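Local coordinates for protein trypanothione-dependent glyoxalase I (PDB 2C21) that belongs to the glyoxalase/bleomycin resistance protein/dioxygenase superfamily and binds nickel at a site built from both subunits of a dimer, at residues Y45-L50 with E62-Y67. Numbering follows the deposited sequence.
Sequences YTLVFL and ELTYNY. With NI (nickel (II) ion), chain G.
Glu62 lies alongside Phe49, its CG over one face of the ring, 3.9 Å from the centroid, in a CH-pi contact. With CG anti to the backbone N (chi1 -178°) and the chain extended beyond, the carboxylate runs past the ring, the two planes 18° apart, and OE1 binds nickel at 2.4 Å. His11 joins it there, with His80 and Glu123 of the second subunit and a water. The other oxygen, OE2, sits against the methyls of Leu47, 3.3 Å from CD1. Leu63 turns to the opposite face of the sheet, the one that helix 19-29 packs on, where its CD1 presses tightly on Leu50 CD1 (3.5 Å); its backbone N and O both hydrogen-bond to Val48. Strands 45-51 and 60-66 form the central antiparallel hairpin of a beta-alpha-beta-beta-beta module of the glyoxalase superfamily, whose metal-side face carries Leu47, Phe49, Glu62 and Thr64. Thr64 OG1 meets Leu47 CD2 at 3.4 Å. Tyr65 pairs with Thr46 through two backbone hydrogen bonds, the one from Tyr65 N to Thr46 O nearly straight (177°). Past Asn66, the Tyr67 ring puts a face over Tyr45 N and an edge toward Thr46 OG1; Thr46 OG1 and Tyr67 OH both hydrogen-bond to Asp39 OD1.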
loop_
_atom_site.group_PDB
_atom_site.type_symbol
_atom_site.label_atom_id
_atom_site.label_comp_id
_atom_site.label_asym_id
_atom_site.label_seq_id
_atom_site.Cartn_x
_atom_site.Cartn_y
_atom_site.Cartn_z
ATOM N N TYR A 45 15.013 -12.245 10.319
ATOM C CA TYR A 45 13.731 -11.796 9.770
ATOM C C TYR A 45 13.173 -12.753 8.717
ATOM O O TYR A 45 13.902 -13.552 8.135
ATOM C CB TYR A 45 13.815 -10.357 9.218
ATOM C CG TYR A 45 14.544 -10.232 7.898
ATOM C CD1 TYR A 45 13.865 -10.291 6.699
ATOM C CD2 TYR A 45 15.922 -10.045 7.856
ATOM C CE1 TYR A 45 14.541 -10.202 5.484
ATOM C CE2 TYR A 45 16.591 -9.933 6.655
ATOM C CZ TYR A 45 15.894 -10.011 5.476
ATOM O OH TYR A 45 16.571 -9.910 4.277
ATOM N N THR A 46 11.867 -12.628 8.502
ATOM C CA THR A 46 11.124 -13.392 7.516
ATOM C C THR A 46 10.189 -12.435 6.808
ATOM O O THR A 46 9.526 -11.619 7.463
ATOM C CB THR A 46 10.278 -14.488 8.184
ATOM O OG1 THR A 46 11.112 -15.273 9.050
ATOM C CG2 THR A 46 9.644 -15.414 7.139
ATOM N N LEU A 47 10.133 -12.545 5.476
ATOM C CA LEU A 47 9.131 -11.836 4.674
ATOM C C LEU A 47 8.098 -12.814 4.092
ATOM O O LEU A 47 8.439 -13.943 3.672
ATOM C CB LEU A 47 9.798 -11.088 3.520
ATOM C CG LEU A 47 11.045 -10.257 3.784
ATOM C CD1 LEU A 47 11.542 -9.714 2.442
ATOM C CD2 LEU A 47 10.796 -9.114 4.760
ATOM N N VAL A 48 6.849 -12.376 4.062
ATOM C CA VAL A 48 5.756 -13.130 3.414
ATOM C C VAL A 48 4.973 -12.202 2.522
ATOM O O VAL A 48 4.553 -11.121 2.945
ATOM C CB VAL A 48 4.768 -13.757 4.415
ATOM C CG1 VAL A 48 3.678 -14.545 3.671
ATOM C CG2 VAL A 48 5.506 -14.647 5.407
ATOM N N PHE A 49 4.808 -12.623 1.276
ATOM C CA PHE A 49 4.064 -11.869 0.287
ATOM C C PHE A 49 2.726 -12.552 0.080
ATOM O O PHE A 49 2.669 -13.774 -0.202
ATOM C CB PHE A 49 4.858 -11.767 -1.013
ATOM C CG PHE A 49 6.095 -10.909 -0.887
ATOM C CD1 PHE A 49 7.271 -11.426 -0.335
ATOM C CD2 PHE A 49 6.082 -9.582 -1.300
ATOM C CE1 PHE A 49 8.416 -10.618 -0.189
ATOM C CE2 PHE A 49 7.210 -8.782 -1.171
ATOM C CZ PHE A 49 8.378 -9.301 -0.615
ATOM N N LEU A 50 1.659 -11.774 0.244
ATOM C CA LEU A 50 0.268 -12.250 0.072
ATOM C C LEU A 50 -0.489 -11.322 -0.846
ATOM O O LEU A 50 -0.241 -10.122 -0.873
ATOM C CB LEU A 50 -0.515 -12.239 1.391
ATOM C CG LEU A 50 0.028 -12.961 2.618
ATOM C CD1 LEU A 50 0.758 -11.950 3.483
ATOM C CD2 LEU A 50 -1.116 -13.614 3.375
ATOM N N GLU A 62 3.197 -7.214 1.708
ATOM C CA GLU A 62 4.413 -7.791 2.262
ATOM C C GLU A 62 4.399 -7.660 3.775
ATOM O O GLU A 62 4.302 -6.540 4.301
ATOM C CB GLU A 62 5.663 -7.069 1.741
ATOM C CG GLU A 62 6.956 -7.664 2.262
ATOM C CD GLU A 62 8.188 -6.833 1.919
ATOM O OE1 GLU A 62 8.051 -5.798 1.240
ATOM O OE2 GLU A 62 9.294 -7.241 2.327
ATOM N N LEU A 63 4.512 -8.795 4.470
ATOM C CA LEU A 63 4.676 -8.813 5.921
ATOM C C LEU A 63 6.126 -9.092 6.267
ATOM O O LEU A 63 6.723 -10.009 5.721
ATOM C CB LEU A 63 3.815 -9.903 6.552
ATOM C CG LEU A 63 2.406 -10.070 6.017
ATOM C CD1 LEU A 63 1.750 -11.237 6.743
ATOM C CD2 LEU A 63 1.629 -8.790 6.194
ATOM N N THR A 64 6.669 -8.304 7.192
ATOM C CA THR A 64 7.991 -8.515 7.731
ATOM C C THR A 64 7.828 -8.910 9.193
ATOM O O THR A 64 7.164 -8.203 9.961
ATOM C CB THR A 64 8.820 -7.204 7.685
ATOM O OG1 THR A 64 8.950 -6.760 6.330
ATOM C CG2 THR A 64 10.184 -7.426 8.283
ATOM N N TYR A 65 8.415 -10.049 9.545
ATOM C CA TYR A 65 8.517 -10.488 10.919
ATOM C C TYR A 65 9.981 -10.371 11.353
ATOM O O TYR A 65 10.870 -10.948 10.714
ATOM C CB TYR A 65 8.031 -11.945 11.044
ATOM C CG TYR A 65 8.358 -12.572 12.371
ATOM C CD1 TYR A 65 7.739 -12.120 13.539
ATOM C CD2 TYR A 65 9.294 -13.608 12.477
ATOM C CE1 TYR A 65 8.037 -12.680 14.766
ATOM C CE2 TYR A 65 9.595 -14.173 13.707
ATOM C CZ TYR A 65 8.968 -13.704 14.845
ATOM O OH TYR A 65 9.249 -14.243 16.085
ATOM N N ASN A 66 10.226 -9.619 12.427
ATOM C CA ASN A 66 11.524 -9.593 13.080
ATOM C C ASN A 66 11.515 -10.541 14.261
ATOM O O ASN A 66 10.670 -10.408 15.143
ATOM C CB ASN A 66 11.876 -8.182 13.545
ATOM C CG ASN A 66 12.228 -7.286 12.392
ATOM O OD1 ASN A 66 13.253 -7.481 11.741
ATOM N ND2 ASN A 66 11.368 -6.331 12.101
ATOM N N TYR A 67 12.462 -11.484 14.275
ATOM C CA TYR A 67 12.488 -12.548 15.282
ATOM C C TYR A 67 12.423 -11.953 16.692
ATOM O O TYR A 67 13.245 -11.097 17.071
ATOM C CB TYR A 67 13.758 -13.400 15.177
ATOM C CG TYR A 67 13.913 -14.315 13.963
ATOM C CD1 TYR A 67 14.906 -15.290 13.960
ATOM C CD2 TYR A 67 13.100 -14.212 12.833
ATOM C CE1 TYR A 67 15.093 -16.125 12.892
ATOM C CE2 TYR A 67 13.286 -15.076 11.742
ATOM C CZ TYR A 67 14.292 -16.019 11.787
ATOM O OH TYR A 67 14.511 -16.874 10.731
HETATM NI NI NI G . 9.294 -4.289 -0.104
HETATM O O HOH W 1 10.563 -5.502 -0.333
#